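GST N-terminal domain-containing protein (Pseudomonas syringae pv. tomato, PDB 3IC8) is of unknown function but, as a member of the glutathione S-transferase family, probably binds glutathione. Local coordinates at residues A[6-11]-A[17-22]; A[13-18]-A[52-57]; A[103-108]-A[157-162]; A[171-176]-A[216-221]; A[190-193]-A[197-200]. One frame throughout, in Å; residues are numbered along the deposited sequence.

Contact 1: residues A[6-11]-A[17-22]; sequences LHHYPT and KARLML
Arg19 NH1 lies at the edge of the His8 ring, near its plane, while Leu6 CD2 and Pro10 CG cover opposite faces of the imidazole. Around the guanidinium of Arg19, Tyr9 O lies at the edge, near the plane, and Pro10 O sits over one face, where the angle is too poor for a hydrogen bond. The two flat groups are inclined at 55° to each other, and the arginine chain crosses the histidine at roughly a right angle. Arg19 NH1 donates to Tyr9 O at 3.3 Å with an N-H...O angle of 151°, approaching from above the carbonyl plane. Bends at chi2 and chi3 carry the guanidinium from the helix to the end of the strand. Its NH2 also forms a salt bridge with Glu16 and a hydrogen bond with Ser12 O, which should fix the rotation of the group. Farther along the helix, Leu22 CD1 meets Leu6 CD2 at 3.8 Å; both leucines also pack on Trp29 of strand 28-33. Helix 16-25 is thus laid against strand 4-8 within the opening beta-alpha-beta unit of a thioredoxin-like glutathione S-transferase N-terminal domain.

Contact 2: residues A[13-18]-A[52-57]; sequences LFAEKA and KTPVLQ
A cis peptide between Thr53 and Pro54 sets the pyrrolidine ring toward Ala15 and Ala18, and the backbone angles of the proline (phi -74°, psi 154°) then lead the chain extended into strand 55-58. The ring is puckered C-gamma exo, and CG is the atom that makes the nearest approach to each alanine: Pro54 CG lies 3.6 Å from Ala15 CB and 3.9 Å from Ala18 CB. The neighbouring ring carbons widen the contact in two directions. Pro54 CD is 4.0 Å from Ala15 CB, whereas Pro54 CB turns to Ala18, whose CB is also 4.0 Å away. Pro54 CG further touches the backbone of Ala15, 3.9 Å from its CA. The two methyls, three residues apart in the chain, therefore receive one proline ring between them. No hydrogen bond crosses here; the contact is wholly apolar and buried, and the small alanine side chains let the backbones come close, with the CA atoms of Ala15 and Pro54 6.0 Å apart. Pro54 also rests on Leu6 and His8 of strand 4-8, and Ala18 touches Met69 of helix 66-76. Directly after the proline, Val55 enters the sheet by backbone bonding to His7. A cis-proline that leads into a strand and faces the beginning of the first helix is a hallmark of the thioredoxin fold; in glutathione S-transferases these two elements border the glutathione site, and the same probably holds here.

Contact 3: residues A[103-108]-A[157-162]; sequences FLHAVS and PTFMSR
Phe159 points the edge of its ring at the face of His105 in a T-shaped pair, the planes standing at 87° and the centroids 5.1 Å apart. The corner of the phenyl ring does the touching: Phe159 CE2 is poised 3.7 Å above the imidazole plane, over its centre. Each side chain leaves its helix with CG anti to the carbonyl carbon (chi1 -70° at His105 and -49° at Phe159), and the two cross at about a right angle. The rings bridge a wide gap, since the CA atoms of His105 and Phe159 are 10.2 Å apart. This pair joins helix 88-110 to helix 149-167, two long helices of the all-helical C-terminal domain of the glutathione S-transferase fold; the latter is kinked at Pro157 and Thr158, just before the phenylalanine. Further packing on the same two helices comes from Val152, Gln155 and Trp156 against His105, and from Val101 and Leu102 against Phe159, so that each ring also rests on the helix opposite its own.

Contact 4: residues A[171-176]-A[216-221]; sequences GDFLFG and LGFGHG
Two loops bounding helices of the C-terminal domain meet through Phe173 and Phe218, each in a type I beta turn, Phe173 to Gly176 and Leu216 to Gly219. Both have CG anti to the carbonyl carbon (chi1 -62° at Phe173, -78° at Phe218), which turns the rings toward each other. The side chains come from opposite directions and touch rim to rim, neither ring lying over the other. Phe173 CE2 is 3.8 Å from Phe218 CE2, and the neighbouring carbons, Phe173 CZ and Phe218 CZ, are 3.9 Å apart. With the centroids separated by 6.0 Å and the planes inclined at 36°, this is a van der Waals contact of two ring margins. Phe173 CE2 lies near the plane of Phe218, at its edge. Gly219 N closes the second turn by bonding to Leu216 O, with positive phi where the chain leaves helix 206-216. Phe218 makes an edge-to-face contact with Phe24 of helix 16-25, and its carbonyl oxygen accepts from Asn28 ND2 of the third subunit. The first turn is tied to the beginning of helix 180-193, where Asp182 accepts from Leu174 N, while the loop 216-221 leads on to strand 222-225, outermost in this chain's sheet.

Contact 5: residues A[190-193]-A[197-200]; sequences WFLK and VTAP
Phe191 comes first where the chain doubles back after helix 180-193: its carbonyl oxygen is 4.2 Å from Thr198 OG1, while its ring leads away and meets Phe14 edge to face. Leu192 carries the contact with both its backbone and its side chain. Thr198 OG1, placed between the threonine's own N and carbonyl carbon (chi1 63°), donates a hydrogen bond to Leu192 O. The modelled separation of Thr198 OG1 and Leu192 O, 2.5 Å, is very short for such a bond, so its exact length is doubtful. Ala199 N is also close to Leu192 O, at 3.3 Å, but its angle is too poor for a hydrogen bond. Beside this polar link the side chains cross at about a right angle, Leu192 CD1 lying 3.8 Å from Thr198 CB. Leu192 CB rests 3.6 Å from Thr198 O, and both residues pack on Val110 of helix 88-110. Lys193, the last residue, directs its CB away from the loop; its NZ forms a salt bridge with Asp203 and a hydrogen bond with Tyr9 OH of the second subunit, and its carbonyl oxygen accepts from Thr11 of that subunit. The arrangement is a tight reversal joining helix 180-193 to the short helix 200-203 in the glutathione S-transferase C-terminal domain, at a subunit interface.

Contacts 1 and 2, with centres 5 Å apart, share helix 16-25 and reach the neighbouring strands 4-8 and 55-58, so both pack that helix on the sheet of the N-terminal domain. They come first along the chain, overlapping at Lys17 and Ala18; contact 3 follows, then contact 5 between the two segments of contact 4. Contacts 3 and 5, centres 11 Å apart, touch in the helical C-terminal domain. Contact 2 meets contacts 3 and 5 through Phe14 (Phe103, Phe191), contact 5 also through Leu13 and Glu16 on Trp190, and contact 4 by the hydrogen bond between Glu16 and His220. Contact 4 reaches the third subunit, the others the second, within a four-chain assembly.

Contact 1: residues A[6-11]-A[17-22]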
# COMPACT_ATOMS: atom_id res chain seq x y z
N LEU A 6 10.13 26.87 5.49
CA LEU A 6 10.30 26.73 4.07
C LEU A 6 9.46 27.74 3.29
O LEU A 6 8.28 27.84 3.47
CB LEU A 6 9.97 25.32 3.64
CG LEU A 6 10.35 24.94 2.23
CD1 LEU A 6 11.83 24.78 2.15
CD2 LEU A 6 9.67 23.70 1.82
N HIS A 7 10.12 28.49 2.43
CA HIS A 7 9.47 29.41 1.55
C HIS A 7 9.38 28.73 0.19
O HIS A 7 10.38 28.46 -0.42
CB HIS A 7 10.31 30.66 1.41
CG HIS A 7 10.45 31.45 2.66
ND1 HIS A 7 9.72 32.58 2.90
CD2 HIS A 7 11.23 31.28 3.75
CE1 HIS A 7 10.04 33.07 4.07
NE2 HIS A 7 10.95 32.30 4.61
N HIS A 8 8.18 28.46 -0.27
CA HIS A 8 8.01 27.72 -1.49
C HIS A 8 6.69 27.94 -2.17
O HIS A 8 5.83 28.55 -1.63
CB HIS A 8 8.21 26.24 -1.25
CG HIS A 8 7.11 25.61 -0.48
ND1 HIS A 8 6.72 26.06 0.74
CD2 HIS A 8 6.33 24.54 -0.76
CE1 HIS A 8 5.73 25.32 1.19
NE2 HIS A 8 5.49 24.38 0.30
N TYR A 9 6.56 27.43 -3.36
CA TYR A 9 5.29 27.49 -4.01
C TYR A 9 4.77 26.10 -3.96
O TYR A 9 5.31 25.22 -4.53
CB TYR A 9 5.47 27.98 -5.43
CG TYR A 9 4.21 28.39 -6.12
CD1 TYR A 9 3.59 29.58 -5.82
CD2 TYR A 9 3.65 27.60 -7.07
CE1 TYR A 9 2.46 29.93 -6.44
CE2 TYR A 9 2.53 27.96 -7.69
CZ TYR A 9 1.93 29.11 -7.37
OH TYR A 9 0.81 29.43 -8.01
N PRO A 10 3.69 25.94 -3.25
CA PRO A 10 3.17 24.65 -2.84
C PRO A 10 2.75 23.71 -3.94
O PRO A 10 2.87 22.54 -3.79
CB PRO A 10 2.00 25.04 -1.98
CG PRO A 10 2.39 26.28 -1.43
CD PRO A 10 3.09 27.01 -2.46
N THR A 11 2.24 24.23 -5.04
CA THR A 11 1.81 23.39 -6.11
C THR A 11 2.88 23.18 -7.17
O THR A 11 2.63 22.53 -8.14
CB THR A 11 0.55 23.93 -6.75
OG1 THR A 11 0.72 25.30 -7.05
CG2 THR A 11 -0.57 23.79 -5.83
N LYS A 17 11.15 18.26 -4.38
CA LYS A 17 12.28 17.61 -3.79
C LYS A 17 12.49 18.11 -2.38
O LYS A 17 12.71 17.34 -1.52
CB LYS A 17 13.53 17.79 -4.65
CG LYS A 17 14.83 17.56 -3.94
CD LYS A 17 15.92 17.07 -4.83
CE LYS A 17 16.79 18.18 -5.33
NZ LYS A 17 18.19 17.95 -5.03
N ALA A 18 12.40 19.40 -2.16
CA ALA A 18 12.61 19.97 -0.84
C ALA A 18 11.61 19.51 0.19
O ALA A 18 11.94 19.33 1.32
CB ALA A 18 12.61 21.42 -0.92
N ARG A 19 10.37 19.35 -0.22
CA ARG A 19 9.32 18.84 0.59
C ARG A 19 9.56 17.40 1.04
O ARG A 19 9.28 17.04 2.14
CB ARG A 19 8.04 18.94 -0.21
CG ARG A 19 7.03 19.84 0.35
CD ARG A 19 6.47 20.87 -0.60
NE ARG A 19 6.20 20.41 -1.95
CZ ARG A 19 6.00 21.21 -2.98
NH1 ARG A 19 6.04 22.50 -2.83
NH2 ARG A 19 5.79 20.74 -4.16
N LEU A 20 10.04 16.58 0.13
CA LEU A 20 10.42 15.22 0.42
C LEU A 20 11.56 15.19 1.37
O LEU A 20 11.65 14.34 2.19
CB LEU A 20 10.71 14.42 -0.84
CG LEU A 20 9.51 14.19 -1.72
CD1 LEU A 20 9.89 13.84 -3.10
CD2 LEU A 20 8.56 13.21 -1.18
N MSE A 21 12.46 16.14 1.24
CA MSE A 21 13.60 16.22 2.09
C MSE A 21 13.15 16.45 3.51
O MSE A 21 13.65 15.88 4.43
CB MSE A 21 14.54 17.32 1.64
CG MSE A 21 15.48 16.96 0.52
SE MSE A 21 16.28 18.42 -0.40
CE MSE A 21 17.31 19.17 0.93
N LEU A 22 12.16 17.30 3.67
CA LEU A 22 11.57 17.50 4.96
C LEU A 22 10.90 16.26 5.48
O LEU A 22 10.93 16.00 6.63
CB LEU A 22 10.66 18.71 4.96
CG LEU A 22 11.43 20.01 4.79
CD1 LEU A 22 10.55 21.14 4.49
CD2 LEU A 22 12.22 20.31 5.95

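Contact 2: residues A[13-18]-A[52-57]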
# COMPACT_ATOMS: atom_id res chain seq x y z
N LEU A 13 5.86 21.60 -8.99
CA LEU A 13 6.55 20.35 -9.17
C LEU A 13 8.00 20.53 -8.90
O LEU A 13 8.66 19.63 -8.49
CB LEU A 13 6.37 19.86 -10.58
CG LEU A 13 4.98 19.52 -11.06
CD1 LEU A 13 5.00 19.46 -12.52
CD2 LEU A 13 4.59 18.21 -10.53
N PHE A 14 8.49 21.71 -9.17
CA PHE A 14 9.87 22.06 -8.98
C PHE A 14 10.32 22.09 -7.53
O PHE A 14 11.46 21.91 -7.25
CB PHE A 14 10.21 23.33 -9.73
CG PHE A 14 10.22 23.17 -11.22
CD1 PHE A 14 11.35 22.88 -11.89
CD2 PHE A 14 9.06 23.29 -11.93
CE1 PHE A 14 11.33 22.73 -13.21
CE2 PHE A 14 9.06 23.14 -13.25
CZ PHE A 14 10.18 22.86 -13.89
N ALA A 15 9.38 22.31 -6.63
CA ALA A 15 9.63 22.39 -5.23
C ALA A 15 9.38 21.11 -4.47
O ALA A 15 9.42 21.11 -3.28
CB ALA A 15 8.83 23.48 -4.65
N GLU A 16 9.07 20.04 -5.17
CA GLU A 16 8.80 18.77 -4.55
C GLU A 16 9.97 18.13 -3.84
O GLU A 16 9.81 17.53 -2.83
CB GLU A 16 8.15 17.82 -5.53
CG GLU A 16 7.68 16.55 -4.96
CD GLU A 16 6.45 16.67 -4.09
OE1 GLU A 16 6.07 15.64 -3.55
OE2 GLU A 16 5.87 17.74 -3.95
N LYS A 17 11.15 18.26 -4.38
CA LYS A 17 12.28 17.61 -3.79
C LYS A 17 12.49 18.11 -2.38
O LYS A 17 12.71 17.34 -1.52
CB LYS A 17 13.53 17.79 -4.65
CG LYS A 17 14.83 17.56 -3.94
CD LYS A 17 15.92 17.07 -4.83
CE LYS A 17 16.79 18.18 -5.33
NZ LYS A 17 18.19 17.95 -5.03
N ALA A 18 12.40 19.40 -2.16
CA ALA A 18 12.61 19.97 -0.84
C ALA A 18 11.61 19.51 0.19
O ALA A 18 11.94 19.33 1.32
CB ALA A 18 12.61 21.42 -0.92
N LYS A 52 15.37 32.16 -6.24
CA LYS A 52 15.08 30.80 -6.58
C LYS A 52 14.74 30.04 -5.33
O LYS A 52 15.47 30.05 -4.38
CB LYS A 52 16.25 30.17 -7.30
CG LYS A 52 15.85 29.07 -8.20
CD LYS A 52 16.36 27.74 -7.69
CE LYS A 52 17.44 27.21 -8.58
NZ LYS A 52 16.96 26.08 -9.40
N THR A 53 13.62 29.37 -5.33
CA THR A 53 13.10 28.75 -4.16
C THR A 53 12.92 27.33 -4.57
O THR A 53 12.96 27.06 -5.72
CB THR A 53 11.79 29.35 -3.78
OG1 THR A 53 10.93 29.36 -4.90
CG2 THR A 53 11.99 30.75 -3.37
N PRO A 54 12.79 26.41 -3.65
CA PRO A 54 12.57 26.69 -2.25
C PRO A 54 13.74 27.21 -1.46
O PRO A 54 14.86 26.96 -1.79
CB PRO A 54 12.14 25.34 -1.72
CG PRO A 54 11.66 24.66 -2.83
CD PRO A 54 12.50 25.02 -3.94
N VAL A 55 13.44 27.94 -0.41
CA VAL A 55 14.43 28.56 0.43
C VAL A 55 14.18 28.22 1.88
O VAL A 55 13.07 28.16 2.32
CB VAL A 55 14.43 30.06 0.21
CG1 VAL A 55 14.99 30.77 1.37
CG2 VAL A 55 15.22 30.38 -0.98
N LEU A 56 15.24 27.99 2.62
CA LEU A 56 15.13 27.59 4.01
C LEU A 56 15.47 28.69 5.01
O LEU A 56 16.53 29.24 4.99
CB LEU A 56 16.00 26.39 4.25
CG LEU A 56 15.70 25.38 5.34
CD1 LEU A 56 16.91 25.08 6.11
CD2 LEU A 56 14.63 25.80 6.24
N GLN A 57 14.54 29.00 5.89
CA GLN A 57 14.78 29.99 6.91
C GLN A 57 14.77 29.38 8.28
O GLN A 57 13.85 28.71 8.66
CB GLN A 57 13.75 31.10 6.85
CG GLN A 57 13.79 32.03 8.00
CD GLN A 57 12.72 33.08 7.97
OE1 GLN A 57 11.76 32.97 7.25
NE2 GLN A 57 12.89 34.11 8.74

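Contact 3: residues A[103-108]-A[157-162]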
# COMPACT_ATOMS: atom_id res chain seq x y z
N PHE A 103 17.71 15.43 -14.57
CA PHE A 103 16.65 16.37 -14.42
C PHE A 103 16.33 17.06 -15.72
O PHE A 103 15.21 17.30 -16.02
CB PHE A 103 17.06 17.40 -13.37
CG PHE A 103 16.07 18.50 -13.15
CD1 PHE A 103 15.09 18.38 -12.23
CD2 PHE A 103 16.14 19.65 -13.85
CE1 PHE A 103 14.22 19.35 -12.03
CE2 PHE A 103 15.25 20.63 -13.64
CZ PHE A 103 14.30 20.48 -12.74
N LEU A 104 17.36 17.38 -16.47
CA LEU A 104 17.20 18.01 -17.73
C LEU A 104 16.47 17.15 -18.72
O LEU A 104 15.62 17.62 -19.40
CB LEU A 104 18.55 18.39 -18.27
CG LEU A 104 18.57 19.08 -19.61
CD1 LEU A 104 17.56 20.17 -19.63
CD2 LEU A 104 19.89 19.64 -19.80
N HIS A 105 16.80 15.89 -18.79
CA HIS A 105 16.09 14.99 -19.64
C HIS A 105 14.65 14.85 -19.23
O HIS A 105 13.78 14.85 -20.04
CB HIS A 105 16.72 13.62 -19.56
CG HIS A 105 18.06 13.55 -20.20
ND1 HIS A 105 18.28 12.89 -21.39
CD2 HIS A 105 19.24 14.07 -19.84
CE1 HIS A 105 19.54 13.02 -21.73
NE2 HIS A 105 20.14 13.72 -20.80
N ALA A 106 14.39 14.72 -17.95
CA ALA A 106 13.04 14.51 -17.51
C ALA A 106 12.10 15.65 -17.84
O ALA A 106 11.01 15.43 -18.25
CB ALA A 106 13.02 14.20 -16.05
N VAL A 107 12.55 16.87 -17.64
CA VAL A 107 11.79 18.05 -18.01
C VAL A 107 11.59 18.30 -19.49
O VAL A 107 10.61 18.88 -19.86
CB VAL A 107 12.21 19.28 -17.23
CG1 VAL A 107 12.06 19.02 -15.80
CG2 VAL A 107 13.57 19.67 -17.53
N SER A 108 12.55 17.93 -20.30
CA SER A 108 12.39 18.03 -21.73
C SER A 108 11.30 17.13 -22.23
O SER A 108 10.57 17.48 -23.10
CB SER A 108 13.68 17.66 -22.46
OG SER A 108 14.70 18.56 -22.19
N PRO A 157 16.71 5.81 -22.32
CA PRO A 157 16.68 4.39 -22.09
C PRO A 157 17.97 3.87 -21.50
O PRO A 157 17.96 2.91 -20.80
CB PRO A 157 16.43 3.86 -23.47
CG PRO A 157 15.77 4.87 -24.11
CD PRO A 157 16.33 6.12 -23.68
N THR A 158 19.07 4.50 -21.82
CA THR A 158 20.32 4.09 -21.26
C THR A 158 20.29 4.26 -19.77
O THR A 158 20.68 3.39 -19.06
CB THR A 158 21.47 4.89 -21.86
OG1 THR A 158 21.64 4.55 -23.21
CG2 THR A 158 22.71 4.61 -21.16
N PHE A 159 19.84 5.41 -19.29
CA PHE A 159 19.75 5.65 -17.86
C PHE A 159 18.76 4.78 -17.14
O PHE A 159 19.03 4.33 -16.07
CB PHE A 159 19.37 7.09 -17.54
CG PHE A 159 20.14 8.13 -18.24
CD1 PHE A 159 21.50 8.17 -18.18
CD2 PHE A 159 19.49 9.13 -18.90
CE1 PHE A 159 22.17 9.14 -18.80
CE2 PHE A 159 20.17 10.09 -19.51
CZ PHE A 159 21.51 10.09 -19.47
N MSE A 160 17.57 4.61 -17.68
CA MSE A 160 16.56 3.80 -17.04
C MSE A 160 16.85 2.31 -16.93
O MSE A 160 16.54 1.69 -15.95
CB MSE A 160 15.20 4.08 -17.63
CG MSE A 160 14.70 5.40 -17.26
SE MSE A 160 14.43 5.58 -15.43
CE MSE A 160 15.69 6.82 -14.90
N SER A 161 17.43 1.75 -17.97
CA SER A 161 17.80 0.37 -17.99
C SER A 161 18.88 0.06 -16.98
O SER A 161 18.89 -0.98 -16.38
CB SER A 161 18.20 -0.08 -19.39
OG SER A 161 19.41 0.48 -19.78
N ARG A 162 19.80 1.00 -16.82
CA ARG A 162 20.84 0.88 -15.86
C ARG A 162 20.27 0.87 -14.46
O ARG A 162 20.66 0.08 -13.66
CB ARG A 162 21.83 2.02 -16.05
CG ARG A 162 23.16 1.62 -16.61
CD ARG A 162 23.54 2.34 -17.88
NE ARG A 162 24.34 3.52 -17.65
CZ ARG A 162 25.27 3.98 -18.46
NH1 ARG A 162 25.58 3.37 -19.57
NH2 ARG A 162 25.92 5.06 -18.15

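Contact 4: residues A[171-176]-A[216-221]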
# COMPACT_ATOMS: atom_id res chain seq x y z
N GLY A 171 17.79 -4.26 -3.70
CA GLY A 171 18.25 -3.25 -2.78
C GLY A 171 17.17 -2.22 -2.56
O GLY A 171 16.51 -1.86 -3.48
N ASP A 172 16.98 -1.78 -1.34
CA ASP A 172 15.93 -0.83 -1.08
C ASP A 172 16.13 0.53 -1.74
O ASP A 172 15.21 1.11 -2.23
CB ASP A 172 15.69 -0.70 0.43
CG ASP A 172 14.83 -1.80 0.96
OD1 ASP A 172 13.88 -2.17 0.29
OD2 ASP A 172 15.10 -2.32 2.03
N PHE A 173 17.35 1.01 -1.70
CA PHE A 173 17.70 2.33 -2.13
C PHE A 173 18.98 2.32 -2.94
O PHE A 173 19.59 1.30 -3.09
CB PHE A 173 17.83 3.26 -0.94
CG PHE A 173 16.58 3.41 -0.18
CD1 PHE A 173 16.35 2.66 0.92
CD2 PHE A 173 15.64 4.30 -0.55
CE1 PHE A 173 15.22 2.80 1.61
CE2 PHE A 173 14.52 4.43 0.15
CZ PHE A 173 14.31 3.67 1.23
N LEU A 174 19.34 3.45 -3.51
CA LEU A 174 20.44 3.53 -4.44
C LEU A 174 21.79 3.20 -3.83
O LEU A 174 22.61 2.62 -4.46
CB LEU A 174 20.48 4.90 -5.11
CG LEU A 174 19.31 5.33 -5.96
CD1 LEU A 174 19.51 6.69 -6.41
CD2 LEU A 174 19.15 4.48 -7.11
N PHE A 175 21.98 3.57 -2.59
CA PHE A 175 23.22 3.31 -1.91
C PHE A 175 23.04 2.37 -0.76
O PHE A 175 23.75 2.45 0.17
CB PHE A 175 23.85 4.59 -1.44
CG PHE A 175 24.52 5.34 -2.50
CD1 PHE A 175 23.87 6.27 -3.23
CD2 PHE A 175 25.84 5.12 -2.77
CE1 PHE A 175 24.49 6.95 -4.18
CE2 PHE A 175 26.45 5.81 -3.73
CZ PHE A 175 25.78 6.72 -4.43
N GLY A 176 22.09 1.47 -0.83
CA GLY A 176 21.84 0.63 0.31
C GLY A 176 20.84 1.31 1.20
O GLY A 176 19.67 1.10 1.10
N LEU A 216 8.99 8.28 -2.57
CA LEU A 216 7.90 9.23 -2.46
C LEU A 216 7.11 9.07 -1.17
O LEU A 216 6.49 9.97 -0.71
CB LEU A 216 6.97 9.12 -3.66
CG LEU A 216 7.18 9.93 -4.93
CD1 LEU A 216 8.51 10.48 -5.05
CD2 LEU A 216 6.89 9.15 -6.13
N GLY A 217 7.17 7.89 -0.60
CA GLY A 217 6.44 7.50 0.58
C GLY A 217 6.90 8.06 1.89
O GLY A 217 6.24 7.91 2.88
N PHE A 218 8.08 8.66 1.88
CA PHE A 218 8.63 9.37 3.01
C PHE A 218 7.78 10.59 3.29
O PHE A 218 7.73 11.08 4.38
CB PHE A 218 10.07 9.78 2.76
CG PHE A 218 11.06 8.67 2.93
CD1 PHE A 218 11.41 8.22 4.16
CD2 PHE A 218 11.63 8.10 1.85
CE1 PHE A 218 12.29 7.21 4.30
CE2 PHE A 218 12.53 7.09 2.01
CZ PHE A 218 12.85 6.65 3.23
N GLY A 219 7.10 11.07 2.26
CA GLY A 219 6.17 12.15 2.43
C GLY A 219 6.76 13.52 2.63
O GLY A 219 7.91 13.73 2.34
N HIS A 220 5.94 14.44 3.10
CA HIS A 220 6.36 15.80 3.36
C HIS A 220 6.56 16.20 4.80
O HIS A 220 6.98 17.29 5.07
CB HIS A 220 5.43 16.81 2.71
CG HIS A 220 5.26 16.65 1.23
ND1 HIS A 220 4.32 17.35 0.52
CD2 HIS A 220 5.91 15.88 0.33
CE1 HIS A 220 4.40 17.03 -0.75
NE2 HIS A 220 5.34 16.13 -0.89
N GLY A 221 6.26 15.32 5.74
CA GLY A 221 6.38 15.69 7.12
C GLY A 221 5.22 16.46 7.68
O GLY A 221 4.13 16.32 7.22

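Contact 5: residues A[190-193]-A[197-200]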
# COMPACT_ATOMS: atom_id res chain seq x y z
N TRP A 190 9.35 12.15 -10.88
CA TRP A 190 8.12 12.70 -10.42
C TRP A 190 7.48 13.52 -11.53
O TRP A 190 6.30 13.53 -11.68
CB TRP A 190 8.39 13.50 -9.16
CG TRP A 190 7.30 14.31 -8.67
CD1 TRP A 190 7.27 15.63 -8.62
CD2 TRP A 190 6.08 13.86 -8.14
NE1 TRP A 190 6.11 16.06 -8.09
CE2 TRP A 190 5.35 14.98 -7.79
CE3 TRP A 190 5.53 12.61 -7.93
CZ2 TRP A 190 4.11 14.90 -7.26
CZ3 TRP A 190 4.30 12.53 -7.40
CH2 TRP A 190 3.59 13.66 -7.06
N PHE A 191 8.31 14.19 -12.31
CA PHE A 191 7.81 14.94 -13.44
C PHE A 191 7.16 14.02 -14.46
O PHE A 191 6.13 14.32 -14.97
CB PHE A 191 8.93 15.74 -14.11
CG PHE A 191 9.33 16.97 -13.36
CD1 PHE A 191 8.73 18.16 -13.61
CD2 PHE A 191 10.31 16.93 -12.42
CE1 PHE A 191 9.10 19.27 -12.93
CE2 PHE A 191 10.66 18.03 -11.74
CZ PHE A 191 10.06 19.20 -11.99
N LEU A 192 7.77 12.89 -14.75
CA LEU A 192 7.24 11.95 -15.71
C LEU A 192 5.92 11.34 -15.32
O LEU A 192 5.09 11.12 -16.13
CB LEU A 192 8.24 10.87 -16.05
CG LEU A 192 9.45 11.09 -16.96
CD1 LEU A 192 9.33 12.10 -18.02
CD2 LEU A 192 10.67 11.25 -16.19
N LYS A 193 5.74 11.09 -14.04
CA LYS A 193 4.56 10.50 -13.49
C LYS A 193 3.30 11.34 -13.64
O LYS A 193 2.23 10.85 -13.53
CB LYS A 193 4.79 10.16 -12.03
CG LYS A 193 5.76 9.07 -11.80
CD LYS A 193 5.22 7.74 -12.22
CE LYS A 193 4.54 7.05 -11.09
NZ LYS A 193 4.02 5.77 -11.48
N VAL A 197 1.14 10.15 -21.02
CA VAL A 197 2.11 10.00 -22.07
C VAL A 197 3.53 9.77 -21.61
O VAL A 197 4.22 8.97 -22.19
CB VAL A 197 2.09 11.22 -22.97
CG1 VAL A 197 3.15 11.13 -23.98
CG2 VAL A 197 0.77 11.38 -23.61
N THR A 198 3.95 10.49 -20.58
CA THR A 198 5.29 10.36 -20.01
C THR A 198 5.52 9.31 -18.95
O THR A 198 6.63 9.00 -18.65
CB THR A 198 5.84 11.69 -19.46
OG1 THR A 198 5.03 12.14 -18.38
CG2 THR A 198 5.88 12.72 -20.51
N ALA A 199 4.47 8.74 -18.40
CA ALA A 199 4.57 7.75 -17.36
C ALA A 199 5.28 6.44 -17.73
O ALA A 199 5.92 5.84 -16.92
CB ALA A 199 3.25 7.49 -16.79
N PRO A 200 5.17 6.03 -18.97
CA PRO A 200 5.84 4.84 -19.45
C PRO A 200 7.35 4.98 -19.40
O PRO A 200 8.05 4.02 -19.35
CB PRO A 200 5.34 4.74 -20.88
CG PRO A 200 4.11 5.38 -20.86
CD PRO A 200 4.25 6.52 -20.00